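Local coordinates for putative Lipoprotein (Shewanella oneidensis, PDB 3U24) that is of unknown function but binds zinc and calcium ions and, as a DUF885 member of the Peptidase_MA clan, is possibly related to metallopeptidases, at residues G54-P59 / L146-N151; S120-G125 / A154-A159; H170-V175 / A226-L231. One frame throughout, in Å; residues are numbered along the deposited sequence.

Interaction 1 of 3, residues G54-P59 / L146-N151. With EDO (1,2-ethanediol), chain Y; EDO (1,2-ethanediol), chain P.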
ATOM      1  N   GLY A  54     -17.690  -6.988 -19.498  1.00 25.29           N
ATOM      2  CA  GLY A  54     -17.472  -7.064 -20.922  1.00 25.90           C
ATOM      3  C   GLY A  54     -17.046  -5.785 -21.625  1.00 27.07           C
ATOM      4  O   GLY A  54     -16.802  -5.799 -22.833  1.00 26.32           O
ATOM      5  N   TYR A  55     -16.963  -4.691 -20.881  1.00 28.94           N
ATOM      6  CA  TYR A  55     -16.705  -3.376 -21.446  1.00 29.22           C
ATOM      7  C   TYR A  55     -15.302  -2.952 -21.102  1.00 27.40           C
ATOM      8  O   TYR A  55     -14.978  -2.771 -19.942  1.00 26.77           O
ATOM      9  CB  TYR A  55     -17.673  -2.363 -20.847  1.00 33.56           C
ATOM     10  CG  TYR A  55     -17.529  -1.003 -21.468  1.00 37.38           C
ATOM     11  CD1 TYR A  55     -18.091  -0.742 -22.706  1.00 41.70           C
ATOM     12  CD2 TYR A  55     -16.794   0.007 -20.851  1.00 39.95           C
ATOM     13  CE1 TYR A  55     -17.951   0.494 -23.314  1.00 45.05           C
ATOM     14  CE2 TYR A  55     -16.647   1.258 -21.449  1.00 42.24           C
ATOM     15  CZ  TYR A  55     -17.234   1.482 -22.682  1.00 44.93           C
ATOM     16  OH  TYR A  55     -17.119   2.676 -23.314  1.00 50.71           O
ATOM     17  N   LEU A  56     -14.453  -2.805 -22.105  1.00 26.27           N
ATOM     18  CA  LEU A  56     -13.093  -2.325 -21.905  1.00 25.45           C
ATOM     19  C   LEU A  56     -13.078  -0.852 -22.234  1.00 25.86           C
ATOM     20  O   LEU A  56     -13.321  -0.487 -23.368  1.00 25.36           O
ATOM     21  CB  LEU A  56     -12.129  -3.054 -22.830  1.00 25.07           C
ATOM     22  CG  LEU A  56     -10.654  -2.674 -22.795  1.00 23.80           C
ATOM     23  CD1 LEU A  56     -10.039  -2.957 -21.439  1.00 23.12           C
ATOM     24  CD2 LEU A  56      -9.917  -3.400 -23.917  1.00 23.46           C
ATOM     25  N   GLU A  57     -12.784  -0.013 -21.245  1.00 26.02           N
ATOM     26  CA  GLU A  57     -12.696   1.435 -21.484  1.00 27.25           C
ATOM     27  C   GLU A  57     -11.490   1.720 -22.355  1.00 25.88           C
ATOM     28  O   GLU A  57     -10.437   1.146 -22.147  1.00 26.65           O
ATOM     29  CB  GLU A  57     -12.567   2.224 -20.175  1.00 27.76           C
ATOM     30  CG  GLU A  57     -13.671   1.916 -19.159  1.00 29.69           C
ATOM     31  CD  GLU A  57     -13.234   0.928 -18.054  1.00 30.61           C
ATOM     32  OE1 GLU A  57     -12.555  -0.088 -18.366  1.00 32.43           O
ATOM     33  OE2 GLU A  57     -13.572   1.162 -16.872  1.00 30.20           O
ATOM     34  N   ILE A  58     -11.665   2.547 -23.372  1.00 25.79           N
ATOM     35  CA  ILE A  58     -10.570   2.943 -24.242  1.00 25.88           C
ATOM     36  C   ILE A  58     -10.025   4.231 -23.639  1.00 26.09           C
ATOM     37  O   ILE A  58     -10.764   5.212 -23.450  1.00 26.44           O
ATOM     38  CB  ILE A  58     -11.033   3.142 -25.689  1.00 26.70           C
ATOM     39  CG1 ILE A  58     -11.533   1.808 -26.264  1.00 27.84           C
ATOM     40  CG2 ILE A  58      -9.880   3.657 -26.571  1.00 25.53           C
ATOM     41  CD1 ILE A  58     -12.605   1.947 -27.329  1.00 28.38           C
ATOM     42  N   PRO A  59      -8.746   4.235 -23.275  1.00 25.89           N
ATOM     43  CA  PRO A  59      -8.221   5.402 -22.548  1.00 25.99           C
ATOM     44  C   PRO A  59      -7.770   6.472 -23.529  1.00 25.76           C
ATOM     45  O   PRO A  59      -6.604   6.712 -23.682  1.00 26.38           O
ATOM     46  CB  PRO A  59      -7.055   4.805 -21.769  1.00 25.95           C
ATOM     47  CG  PRO A  59      -6.555   3.706 -22.668  1.00 25.83           C
ATOM     48  CD  PRO A  59      -7.709   3.221 -23.508  1.00 25.79           C
ATOM     49  N   LEU A 146     -14.935 -12.754 -23.754  1.00 20.20           N
ATOM     50  CA  LEU A 146     -15.254 -12.697 -25.176  1.00 20.92           C
ATOM     51  C   LEU A 146     -15.545 -11.233 -25.592  1.00 20.60           C
ATOM     52  O   LEU A 146     -14.923 -10.746 -26.519  1.00 20.12           O
ATOM     53  CB  LEU A 146     -16.411 -13.656 -25.549  1.00 21.38           C
ATOM     54  CG  LEU A 146     -16.916 -13.755 -26.993  1.00 21.87           C
ATOM     55  CD1 LEU A 146     -15.777 -14.159 -27.924  1.00 22.50           C
ATOM     56  CD2 LEU A 146     -18.053 -14.764 -27.052  1.00 22.30           C
ATOM     57  N   ALA A 147     -16.408 -10.533 -24.840  1.00 20.20           N
ATOM     58  CA  ALA A 147     -16.807  -9.162 -25.153  1.00 20.09           C
ATOM     59  C   ALA A 147     -15.668  -8.185 -24.889  1.00 19.72           C
ATOM     60  O   ALA A 147     -15.437  -7.239 -25.664  1.00 20.09           O
ATOM     61  CB  ALA A 147     -18.100  -8.748 -24.373  1.00 19.43           C
ATOM     62  N   ARG A 148     -14.933  -8.407 -23.808  1.00 19.58           N
ATOM     63  CA  ARG A 148     -13.871  -7.473 -23.422  1.00 19.40           C
ATOM     64  C   ARG A 148     -12.689  -7.447 -24.410  1.00 20.07           C
ATOM     65  O   ARG A 148     -11.953  -6.463 -24.491  1.00 19.40           O
ATOM     66  CB  ARG A 148     -13.412  -7.790 -21.987  1.00 19.01           C
ATOM     67  CG  ARG A 148     -12.541  -6.741 -21.295  1.00 18.35           C
ATOM     68  CD  ARG A 148     -12.020  -7.229 -19.933  1.00 17.93           C
ATOM     69  NE  ARG A 148     -11.321  -6.164 -19.229  1.00 17.55           N
ATOM     70  CZ  ARG A 148     -11.937  -5.261 -18.463  1.00 17.77           C
ATOM     71  NH1 ARG A 148     -13.270  -5.328 -18.251  1.00 17.66           N
ATOM     72  NH2 ARG A 148     -11.226  -4.293 -17.890  1.00 17.56           N
HETATM   73  N   MSE A 149     -12.482  -8.552 -25.128  1.00 21.09           N
HETATM   74  CA  MSE A 149     -11.435  -8.613 -26.154  1.00 22.39           C
HETATM   75  C   MSE A 149     -11.678  -7.716 -27.399  1.00 23.34           C
HETATM   76  O   MSE A 149     -10.695  -7.327 -28.069  1.00 22.63           O
HETATM   77  CB  MSE A 149     -11.178 -10.068 -26.601  1.00 22.52           C
HETATM   78  CG  MSE A 149     -10.461 -10.910 -25.556  1.00 22.32           C
HETATM   79 SE   MSE A 149      -9.916 -12.654 -26.286  0.90 22.85          SE
HETATM   80  CE  MSE A 149     -11.709 -13.316 -26.741  1.00 22.78           C
ATOM     81  N   GLU A 150     -12.949  -7.384 -27.669  1.00 25.97           N
ATOM     82  CA  GLU A 150     -13.357  -6.641 -28.877  1.00 28.40           C
ATOM     83  C   GLU A 150     -12.444  -5.481 -29.131  1.00 26.33           C
ATOM     84  O   GLU A 150     -11.867  -5.385 -30.209  1.00 26.45           O
ATOM     85  CB  GLU A 150     -14.773  -6.058 -28.772  1.00 34.00           C
ATOM     86  CG  GLU A 150     -15.912  -6.945 -29.292  1.00 42.23           C
ATOM     87  CD  GLU A 150     -17.330  -6.434 -28.926  1.00 47.85           C
ATOM     88  OE1 GLU A 150     -17.739  -6.547 -27.714  1.00 47.54           O
ATOM     89  OE2 GLU A 150     -18.031  -5.949 -29.868  1.00 55.09           O
ATOM     90  N   ASN A 151     -12.284  -4.636 -28.120  1.00 25.06           N
ATOM     91  CA  ASN A 151     -11.532  -3.375 -28.256  1.00 25.06           C
ATOM     92  C   ASN A 151     -10.067  -3.351 -27.819  1.00 22.37           C
ATOM     93  O   ASN A 151      -9.494  -2.287 -27.658  1.00 21.97           O
ATOM     94  CB  ASN A 151     -12.345  -2.230 -27.625  1.00 26.32           C
ATOM     95  CG  ASN A 151     -13.595  -1.936 -28.453  1.00 29.27           C
ATOM     96  OD1 ASN A 151     -13.516  -1.925 -29.692  1.00 33.87           O
ATOM     97  ND2 ASN A 151     -14.743  -1.837 -27.817  1.00 29.41           N
TER
HETATM   98  C1  EDO Y 610     -12.924  -2.898 -32.492  1.00 40.65           C
HETATM   99  O1  EDO Y 610     -12.642  -4.291 -32.248  1.00 33.38           O
HETATM  100  C2  EDO Y 610     -11.760  -1.915 -32.236  1.00 42.31           C
HETATM  101  O2  EDO Y 610     -10.574  -2.499 -31.642  1.00 42.77           O
HETATM  102  C1  EDO P 600      -7.125  -2.822 -16.659  1.00 37.05           C
HETATM  103  O1  EDO P 600      -6.253  -3.878 -17.098  1.00 32.15           O
HETATM  104  C2  EDO P 600      -7.664  -1.961 -17.819  1.00 36.58           C
HETATM  105  O2  EDO P 600      -8.649  -2.710 -18.530  1.00 32.92           O
HETATM  106  O   HOH W   1     -15.094  -3.350 -17.121  1.00 19.86           O
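L56 and R148 carry a loop-on-helix packing contact in which segment 54-59, part of the loop between helices 41-47 and 61-79, lies against helix 138-148 and the turn that follows it. The L56 side chain runs roughly perpendicular to that of R148. CG of L56 stands anti to its own backbone N (chi1 179°), which helps to bring CD2 to 3.7 Å from the R148 carbonyl O, while CD1 lies 4.0 Å from NH2 of R148. G54 packs backbone to backbone: its O is 3.4 Å from R148 CA in a CH...O contact, with the methyl of A147 close by.

The contact sits at the turn between consecutive helices 138-148 and 152-162, where N151 takes the N-cap position of the second. I58 CD1 rests 4.2 Å from N151 CG. R148, extended from CG to NE, has its guanidinium held at several points. One water, in its plane, joins NH1 (2.9 Å) to Y55 O; NH1 also bonds D53 O, and NH2 bonds T42 OG1 and an ethanediol probably from the crystallisation liquor. E57 also bonds T42 through OE1, which stays 4.4 Å from R148 NH2, well out of the guanidinium plane. Cutting R148 back to an alanine is likely to leave D53 O, T42 OG1 and the Y55 water without this partner and open a gap beside L56. The R148 side chain lies about 8 Å from that of the zinc ligand H50.

Interaction 2 of 3, residues S120-G125 / A154-A159. With EDO (1,2-ethanediol), chain P; EDO (1,2-ethanediol), chain S; EDO (1,2-ethanediol), chain Y.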
ATOM      1  N   SER A 120       0.923   2.413 -17.520  1.00 21.74           N
ATOM      2  CA  SER A 120      -0.502   2.513 -17.194  1.00 22.19           C
ATOM      3  C   SER A 120      -1.443   1.927 -18.317  1.00 22.67           C
ATOM      4  O   SER A 120      -2.645   1.744 -18.092  1.00 23.41           O
ATOM      5  CB  SER A 120      -0.847   3.962 -16.813  1.00 22.94           C
ATOM      6  OG  SER A 120      -0.502   4.882 -17.823  1.00 22.28           O
ATOM      7  N   TYR A 121      -0.878   1.556 -19.474  1.00 21.90           N
ATOM      8  CA  TYR A 121      -1.622   0.918 -20.533  1.00 21.68           C
ATOM      9  C   TYR A 121      -1.300  -0.569 -20.622  1.00 21.37           C
ATOM     10  O   TYR A 121      -0.260  -0.996 -21.151  1.00 22.36           O
ATOM     11  CB  TYR A 121      -1.335   1.607 -21.851  1.00 22.35           C
ATOM     12  CG  TYR A 121      -1.623   3.083 -21.798  1.00 22.75           C
ATOM     13  CD1 TYR A 121      -2.898   3.548 -22.007  1.00 23.83           C
ATOM     14  CD2 TYR A 121      -0.640   4.002 -21.494  1.00 22.61           C
ATOM     15  CE1 TYR A 121      -3.189   4.882 -21.947  1.00 24.46           C
ATOM     16  CE2 TYR A 121      -0.914   5.346 -21.447  1.00 23.43           C
ATOM     17  CZ  TYR A 121      -2.192   5.785 -21.697  1.00 24.12           C
ATOM     18  OH  TYR A 121      -2.536   7.117 -21.664  1.00 25.78           O
ATOM     19  N   ASN A 122      -2.209  -1.370 -20.099  1.00 20.82           N
ATOM     20  CA  ASN A 122      -2.042  -2.839 -20.063  1.00 21.00           C
ATOM     21  C   ASN A 122      -3.401  -3.482 -19.787  1.00 19.84           C
ATOM     22  O   ASN A 122      -4.020  -3.210 -18.759  1.00 19.46           O
ATOM     23  CB  ASN A 122      -1.037  -3.235 -18.962  1.00 21.10           C
ATOM     24  CG  ASN A 122      -0.643  -4.726 -19.001  1.00 22.03           C
ATOM     25  OD1 ASN A 122      -1.330  -5.587 -19.605  1.00 21.96           O
ATOM     26  ND2 ASN A 122       0.492  -5.039 -18.340  1.00 22.10           N
ATOM     27  N   VAL A 123      -3.877  -4.306 -20.706  1.00 19.60           N
ATOM     28  CA  VAL A 123      -5.219  -4.928 -20.496  1.00 19.92           C
ATOM     29  C   VAL A 123      -5.203  -6.153 -19.548  1.00 20.10           C
ATOM     30  O   VAL A 123      -6.256  -6.612 -19.110  1.00 20.98           O
ATOM     31  CB  VAL A 123      -5.878  -5.295 -21.847  1.00 19.57           C
ATOM     32  CG1 VAL A 123      -5.938  -4.060 -22.737  1.00 19.21           C
ATOM     33  CG2 VAL A 123      -5.104  -6.427 -22.533  1.00 19.74           C
ATOM     34  N   ALA A 124      -4.026  -6.649 -19.208  1.00 20.23           N
ATOM     35  CA  ALA A 124      -3.898  -7.977 -18.576  1.00 20.96           C
ATOM     36  C   ALA A 124      -4.661  -8.043 -17.245  1.00 20.98           C
ATOM     37  O   ALA A 124      -5.433  -9.001 -16.997  1.00 21.68           O
ATOM     38  CB  ALA A 124      -2.410  -8.349 -18.388  1.00 20.30           C
ATOM     39  N   GLY A 125      -4.484  -6.997 -16.435  1.00 20.64           N
ATOM     40  CA  GLY A 125      -5.063  -6.868 -15.112  1.00 20.20           C
ATOM     41  C   GLY A 125      -6.572  -7.090 -15.051  1.00 20.64           C
ATOM     42  O   GLY A 125      -7.076  -7.869 -14.230  1.00 21.09           O
ATOM     43  N   ALA A 154      -7.981  -1.235 -30.214  1.00 21.83           N
ATOM     44  CA  ALA A 154      -8.289   0.203 -29.986  1.00 21.53           C
ATOM     45  C   ALA A 154      -7.632   0.744 -28.726  1.00 20.09           C
ATOM     46  O   ALA A 154      -7.204   1.867 -28.676  1.00 19.19           O
ATOM     47  CB  ALA A 154      -9.784   0.430 -29.908  1.00 21.44           C
ATOM     48  N   TYR A 155      -7.622  -0.081 -27.689  1.00 20.14           N
ATOM     49  CA  TYR A 155      -7.023   0.270 -26.414  1.00 19.18           C
ATOM     50  C   TYR A 155      -5.562   0.621 -26.630  1.00 19.06           C
ATOM     51  O   TYR A 155      -5.135   1.618 -26.164  1.00 18.27           O
ATOM     52  CB  TYR A 155      -7.150  -0.913 -25.445  1.00 19.29           C
ATOM     53  CG  TYR A 155      -6.548  -0.690 -24.095  1.00 18.61           C
ATOM     54  CD1 TYR A 155      -5.194  -0.890 -23.881  1.00 19.00           C
ATOM     55  CD2 TYR A 155      -7.319  -0.260 -23.038  1.00 18.82           C
ATOM     56  CE1 TYR A 155      -4.623  -0.678 -22.616  1.00 19.06           C
ATOM     57  CE2 TYR A 155      -6.767  -0.030 -21.751  1.00 18.86           C
ATOM     58  CZ  TYR A 155      -5.421  -0.245 -21.551  1.00 19.32           C
ATOM     59  OH  TYR A 155      -4.858  -0.039 -20.300  1.00 20.76           O
ATOM     60  N   TYR A 156      -4.801  -0.221 -27.331  1.00 19.56           N
ATOM     61  CA  TYR A 156      -3.391   0.053 -27.513  1.00 20.26           C
ATOM     62  C   TYR A 156      -3.102   1.153 -28.578  1.00 20.76           C
ATOM     63  O   TYR A 156      -2.110   1.879 -28.434  1.00 20.38           O
ATOM     64  CB  TYR A 156      -2.605  -1.244 -27.778  1.00 20.54           C
ATOM     65  CG  TYR A 156      -2.477  -2.161 -26.551  1.00 20.16           C
ATOM     66  CD1 TYR A 156      -1.647  -1.825 -25.510  1.00 19.81           C
ATOM     67  CD2 TYR A 156      -3.185  -3.356 -26.457  1.00 20.41           C
ATOM     68  CE1 TYR A 156      -1.537  -2.625 -24.385  1.00 19.46           C
ATOM     69  CE2 TYR A 156      -3.075  -4.183 -25.338  1.00 20.15           C
ATOM     70  CZ  TYR A 156      -2.253  -3.786 -24.297  1.00 19.84           C
ATOM     71  OH  TYR A 156      -2.076  -4.582 -23.193  1.00 19.96           O
ATOM     72  N   ALA A 157      -3.935   1.258 -29.619  1.00 20.56           N
ATOM     73  CA  ALA A 157      -3.895   2.453 -30.508  1.00 21.55           C
ATOM     74  C   ALA A 157      -4.060   3.756 -29.703  1.00 21.49           C
ATOM     75  O   ALA A 157      -3.329   4.715 -29.948  1.00 21.40           O
ATOM     76  CB  ALA A 157      -4.946   2.396 -31.652  1.00 21.01           C
ATOM     77  N   ALA A 158      -5.020   3.778 -28.769  1.00 21.23           N
ATOM     78  CA  ALA A 158      -5.218   4.929 -27.881  1.00 21.69           C
ATOM     79  C   ALA A 158      -3.952   5.207 -27.027  1.00 21.67           C
ATOM     80  O   ALA A 158      -3.528   6.365 -26.821  1.00 21.38           O
ATOM     81  CB  ALA A 158      -6.448   4.717 -26.964  1.00 20.76           C
ATOM     82  N   ALA A 159      -3.350   4.132 -26.551  1.00 21.47           N
ATOM     83  CA  ALA A 159      -2.155   4.242 -25.733  1.00 21.93           C
ATOM     84  C   ALA A 159      -1.077   4.969 -26.534  1.00 22.59           C
ATOM     85  O   ALA A 159      -0.500   5.922 -26.053  1.00 22.09           O
ATOM     86  CB  ALA A 159      -1.649   2.858 -25.324  1.00 22.01           C
TER
HETATM   87  C1  EDO P 600      -7.125  -2.822 -16.659  1.00 37.05           C
HETATM   88  O1  EDO P 600      -6.253  -3.878 -17.098  1.00 32.15           O
HETATM   89  C2  EDO P 600      -7.664  -1.961 -17.819  1.00 36.58           C
HETATM   90  O2  EDO P 600      -8.649  -2.710 -18.530  1.00 32.92           O
HETATM   91  C1  EDO S 603      -3.677  -0.386 -15.143  1.00 52.05           C
HETATM   92  O1  EDO S 603      -4.190  -0.896 -16.390  1.00 53.52           O
HETATM   93  C2  EDO S 603      -2.138  -0.377 -15.128  1.00 47.10           C
HETATM   94  O2  EDO S 603      -1.556  -1.690 -15.167  1.00 40.58           O
HETATM   95  C1  EDO Y 610     -12.924  -2.898 -32.492  1.00 40.65           C
HETATM   96  O1  EDO Y 610     -12.642  -4.291 -32.248  1.00 33.38           O
HETATM   97  C2  EDO Y 610     -11.760  -1.915 -32.236  1.00 42.31           C
HETATM   98  O2  EDO Y 610     -10.574  -2.499 -31.642  1.00 42.77           O
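The hydroxyl of Y156 is gripped from two directions: it accepts a nearly straight hydrogen bond from V123 N (3.1 Å to OH, 169° at the hydrogen) and is also bonded to N178 OD1. One residue earlier, N122 N donates to Y155 OH over 3.0 Å, less directly (141°). Two consecutive tyrosines of helix 152-162 thus engage two consecutive peptide N-H groups just where the chain turns into helix 124-131. N122 adds a capping bond of its own, OD1 accepting from A124 N at 2.9 Å with the donor above the amide carbonyl plane, so this helix start is held both by its own cap and by the opposing helix.

Apolar groups cover the rings. V123 CG1 sits over a face of Y155, 3.6 Å from the ring centroid, in a CH-pi contact, and the same methyl approaches Y156 CE2 to 3.9 Å. Y155 in turn lays its CD1 over the centre of the Y156 ring. With chi1 at 179°, the Y155 ring swings away from its own backbone N and reaches the backbone of Y121 and N122. At the far end the A159 methyl lies over a face of the Y121 ring, 3.9 Å from its centroid, while the Y121 hydroxyl continues to W114 O and N162 ND2. This buried contact is framed by helix 168-179, whose N178 bonds both Y156 OH and Y121 O, and by helix 200-234, which meets Y156 and A159 through I217 and H220.

Interaction 3 of 3, residues H170-V175 / A226-L231. With ACY (acetic acid), chain Q.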
ATOM      1  N   HIS A 170       9.427   3.862 -16.927  1.00 21.80           N
ATOM      2  CA  HIS A 170       8.056   3.363 -17.008  1.00 21.43           C
ATOM      3  C   HIS A 170       7.843   2.667 -18.319  1.00 21.42           C
ATOM      4  O   HIS A 170       6.995   1.761 -18.415  1.00 21.09           O
ATOM      5  CB  HIS A 170       7.033   4.491 -16.756  1.00 21.53           C
ATOM      6  CG  HIS A 170       7.081   5.047 -15.341  1.00 21.69           C
ATOM      7  ND1 HIS A 170       7.934   6.014 -14.974  1.00 21.42           N
ATOM      8  CD2 HIS A 170       6.384   4.676 -14.173  1.00 22.28           C
ATOM      9  CE1 HIS A 170       7.776   6.300 -13.659  1.00 21.87           C
ATOM     10  NE2 HIS A 170       6.837   5.477 -13.160  1.00 22.24           N
ATOM     11  N   THR A 171       8.601   3.060 -19.344  1.00 21.10           N
ATOM     12  CA  THR A 171       8.477   2.397 -20.634  1.00 21.62           C
ATOM     13  C   THR A 171       9.032   0.966 -20.539  1.00 22.68           C
ATOM     14  O   THR A 171       8.460   0.035 -21.129  1.00 21.70           O
ATOM     15  CB  THR A 171       9.144   3.182 -21.778  1.00 21.74           C
ATOM     16  OG1 THR A 171       8.735   4.568 -21.748  1.00 20.81           O
ATOM     17  CG2 THR A 171       8.791   2.578 -23.134  1.00 21.70           C
ATOM     18  N   GLU A 172      10.082   0.792 -19.732  1.00 23.42           N
ATOM     19  CA  GLU A 172      10.710  -0.499 -19.569  1.00 24.45           C
ATOM     20  C   GLU A 172       9.753  -1.361 -18.788  1.00 22.66           C
ATOM     21  O   GLU A 172       9.588  -2.532 -19.057  1.00 21.69           O
ATOM     22  CB  GLU A 172      12.039  -0.388 -18.779  1.00 26.84           C
ATOM     23  CG  GLU A 172      13.224   0.172 -19.566  1.00 29.05           C
ATOM     24  CD  GLU A 172      14.494   0.491 -18.726  1.00 31.50           C
ATOM     25  OE1 GLU A 172      14.443   0.918 -17.518  1.00 32.08           O
ATOM     26  OE2 GLU A 172      15.589   0.373 -19.328  1.00 35.91           O
ATOM     27  N   LEU A 173       9.142  -0.770 -17.794  1.00 21.53           N
ATOM     28  CA  LEU A 173       8.157  -1.512 -17.020  1.00 21.94           C
ATOM     29  C   LEU A 173       6.972  -1.965 -17.936  1.00 21.75           C
ATOM     30  O   LEU A 173       6.542  -3.118 -17.888  1.00 21.53           O
ATOM     31  CB  LEU A 173       7.701  -0.707 -15.822  1.00 21.03           C
ATOM     32  CG  LEU A 173       6.731  -1.411 -14.867  1.00 21.99           C
ATOM     33  CD1 LEU A 173       7.309  -2.702 -14.223  1.00 20.75           C
ATOM     34  CD2 LEU A 173       6.212  -0.412 -13.823  1.00 20.38           C
ATOM     35  N   ALA A 174       6.512  -1.063 -18.785  1.00 21.06           N
ATOM     36  CA  ALA A 174       5.448  -1.381 -19.746  1.00 22.04           C
ATOM     37  C   ALA A 174       5.784  -2.625 -20.575  1.00 22.18           C
ATOM     38  O   ALA A 174       4.923  -3.474 -20.802  1.00 21.14           O
ATOM     39  CB  ALA A 174       5.174  -0.191 -20.663  1.00 20.41           C
ATOM     40  N   VAL A 175       7.031  -2.716 -21.029  1.00 23.41           N
ATOM     41  CA  VAL A 175       7.440  -3.841 -21.894  1.00 24.47           C
ATOM     42  C   VAL A 175       7.283  -5.175 -21.119  1.00 25.89           C
ATOM     43  O   VAL A 175       6.635  -6.124 -21.571  1.00 26.33           O
ATOM     44  CB  VAL A 175       8.892  -3.730 -22.365  1.00 24.21           C
ATOM     45  CG1 VAL A 175       9.328  -5.047 -23.056  1.00 24.05           C
ATOM     46  CG2 VAL A 175       9.091  -2.509 -23.251  1.00 23.59           C
ATOM     47  N   ALA A 226      10.741  -0.494 -29.556  1.00 25.39           N
ATOM     48  CA  ALA A 226      11.309   0.571 -30.369  1.00 25.73           C
ATOM     49  C   ALA A 226      11.410   1.862 -29.532  1.00 25.54           C
ATOM     50  O   ALA A 226      12.412   2.593 -29.626  1.00 25.87           O
ATOM     51  CB  ALA A 226      10.527   0.790 -31.685  1.00 24.79           C
ATOM     52  N   GLN A 227      10.426   2.136 -28.684  1.00 25.67           N
ATOM     53  CA  GLN A 227      10.512   3.343 -27.843  1.00 26.72           C
ATOM     54  C   GLN A 227      11.689   3.293 -26.838  1.00 25.36           C
ATOM     55  O   GLN A 227      12.424   4.249 -26.706  1.00 25.07           O
ATOM     56  CB  GLN A 227       9.201   3.643 -27.119  1.00 27.85           C
ATOM     57  CG  GLN A 227       8.044   3.929 -28.068  1.00 31.17           C
ATOM     58  CD  GLN A 227       8.152   5.312 -28.686  1.00 34.55           C
ATOM     59  OE1 GLN A 227       8.244   6.335 -27.970  1.00 43.14           O
ATOM     60  NE2 GLN A 227       8.140   5.365 -29.976  1.00 33.54           N
ATOM     61  N   VAL A 228      11.840   2.194 -26.120  1.00 24.80           N
ATOM     62  CA  VAL A 228      12.929   2.039 -25.148  1.00 25.29           C
ATOM     63  C   VAL A 228      14.276   2.292 -25.874  1.00 27.15           C
ATOM     64  O   VAL A 228      15.140   3.036 -25.396  1.00 26.80           O
ATOM     65  CB  VAL A 228      12.965   0.581 -24.575  1.00 25.37           C
ATOM     66  CG1 VAL A 228      14.264   0.285 -23.815  1.00 23.95           C
ATOM     67  CG2 VAL A 228      11.727   0.303 -23.732  1.00 23.62           C
ATOM     68  N   SER A 229      14.418   1.690 -27.046  1.00 27.18           N
ATOM     69  CA  SER A 229      15.633   1.834 -27.801  1.00 30.10           C
ATOM     70  C   SER A 229      15.914   3.326 -28.154  1.00 31.81           C
ATOM     71  O   SER A 229      17.022   3.794 -27.938  1.00 32.02           O
ATOM     72  CB  SER A 229      15.590   0.955 -29.054  1.00 29.60           C
ATOM     73  OG  SER A 229      16.662   1.297 -29.877  1.00 31.64           O
ATOM     74  N   GLN A 230      14.907   4.039 -28.648  1.00 32.98           N
ATOM     75  CA  GLN A 230      14.993   5.462 -28.958  1.00 35.29           C
ATOM     76  C   GLN A 230      15.299   6.293 -27.682  1.00 31.73           C
ATOM     77  O   GLN A 230      16.117   7.207 -27.724  1.00 28.89           O
ATOM     78  CB  GLN A 230      13.667   5.897 -29.623  1.00 41.52           C
ATOM     79  CG  GLN A 230      13.516   7.342 -30.148  1.00 51.16           C
ATOM     80  CD  GLN A 230      12.070   7.684 -30.672  1.00 60.09           C
ATOM     81  OE1 GLN A 230      11.214   6.795 -30.841  1.00 70.20           O
ATOM     82  NE2 GLN A 230      11.809   8.977 -30.927  1.00 64.74           N
ATOM     83  N   LEU A 231      14.645   5.966 -26.564  1.00 28.37           N
ATOM     84  CA  LEU A 231      14.850   6.694 -25.304  1.00 27.50           C
ATOM     85  C   LEU A 231      16.285   6.504 -24.786  1.00 28.99           C
ATOM     86  O   LEU A 231      16.901   7.446 -24.289  1.00 28.98           O
ATOM     87  CB  LEU A 231      13.842   6.262 -24.234  1.00 25.83           C
ATOM     88  CG  LEU A 231      12.359   6.621 -24.497  1.00 25.39           C
ATOM     89  CD1 LEU A 231      11.407   5.842 -23.584  1.00 23.24           C
ATOM     90  CD2 LEU A 231      12.115   8.142 -24.438  1.00 24.40           C
TER
HETATM   91  C   ACY Q 601       3.088   6.846 -11.409  1.00 42.68           C
HETATM   92  O   ACY Q 601       4.158   6.187 -11.507  1.00 41.69           O
HETATM   93  OXT ACY Q 601       2.722   7.427 -10.341  1.00 45.54           O
HETATM   94  CH3 ACY Q 601       2.177   6.901 -12.588  1.00 37.79           C
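Helices 168-179 and 200-234 run antiparallel here, with the axes of segments 170-175 and 226-231 inclined at 155° and 9.5 Å apart at their closest. The backbones come nearest at T171 and V228, whose CA atoms are 6.4 Å from each other. Between them the packing is mostly of methyl groups. V228 uses its CG2 methyl for two contacts, 3.8 Å from CG2 of T171 and 3.9 Å from CG2 of V175, two residues one helical turn apart on the facing helix. T171 and V228 lie alongside one another, pointing opposite ways, whereas V175 comes in at a slant.

This is an antiparallel helix pair in a largely helical protein, and its contacts recur at turn spacing: T171 and V175 on one side, Q227, V228 and L231 on the other. T171 divides its two branches between partners. With chi1 at -49°, CG2 is anti to the backbone N and faces V228 and the CB of Q227 (4.1 Å from CG2), while OG1 is turned to the CD1 methyl of L231, 3.5 Å away, the two side chains meeting tip to tip. Set against a methyl on this side, OG1 finds its polar partner in T167 O, one turn back. At the margin, CG of E172 lies 4.4 Å from V228 CG1, and its side chain also touches K232. Further along, A174 and V175 pack on L224, continuing the seam toward the N-terminal part of helix 200-234.

From the N terminus, the loop at 54-59 closes first onto 146-151 in interaction 1, across 86 mostly helical residues. Interaction 2 opens within that span, at 120-125, and closes just beyond it at 154-159, so the two cross. They also touch: E57 O and P59 pack on Y155, P59 reaches Y121 and I58 meets A158, joining the early loop to consecutive helices 124-131, 138-148 and 152-162. Interaction 3 follows in series, 170-175 on helix 168-179 pairing with 226-231 on the long helix 200-234. It touches neither of the others, lying about 5 Å from interaction 2 at nearest atoms, but helix 200-234 also backs Y156 of interaction 2, so it runs along both contacts.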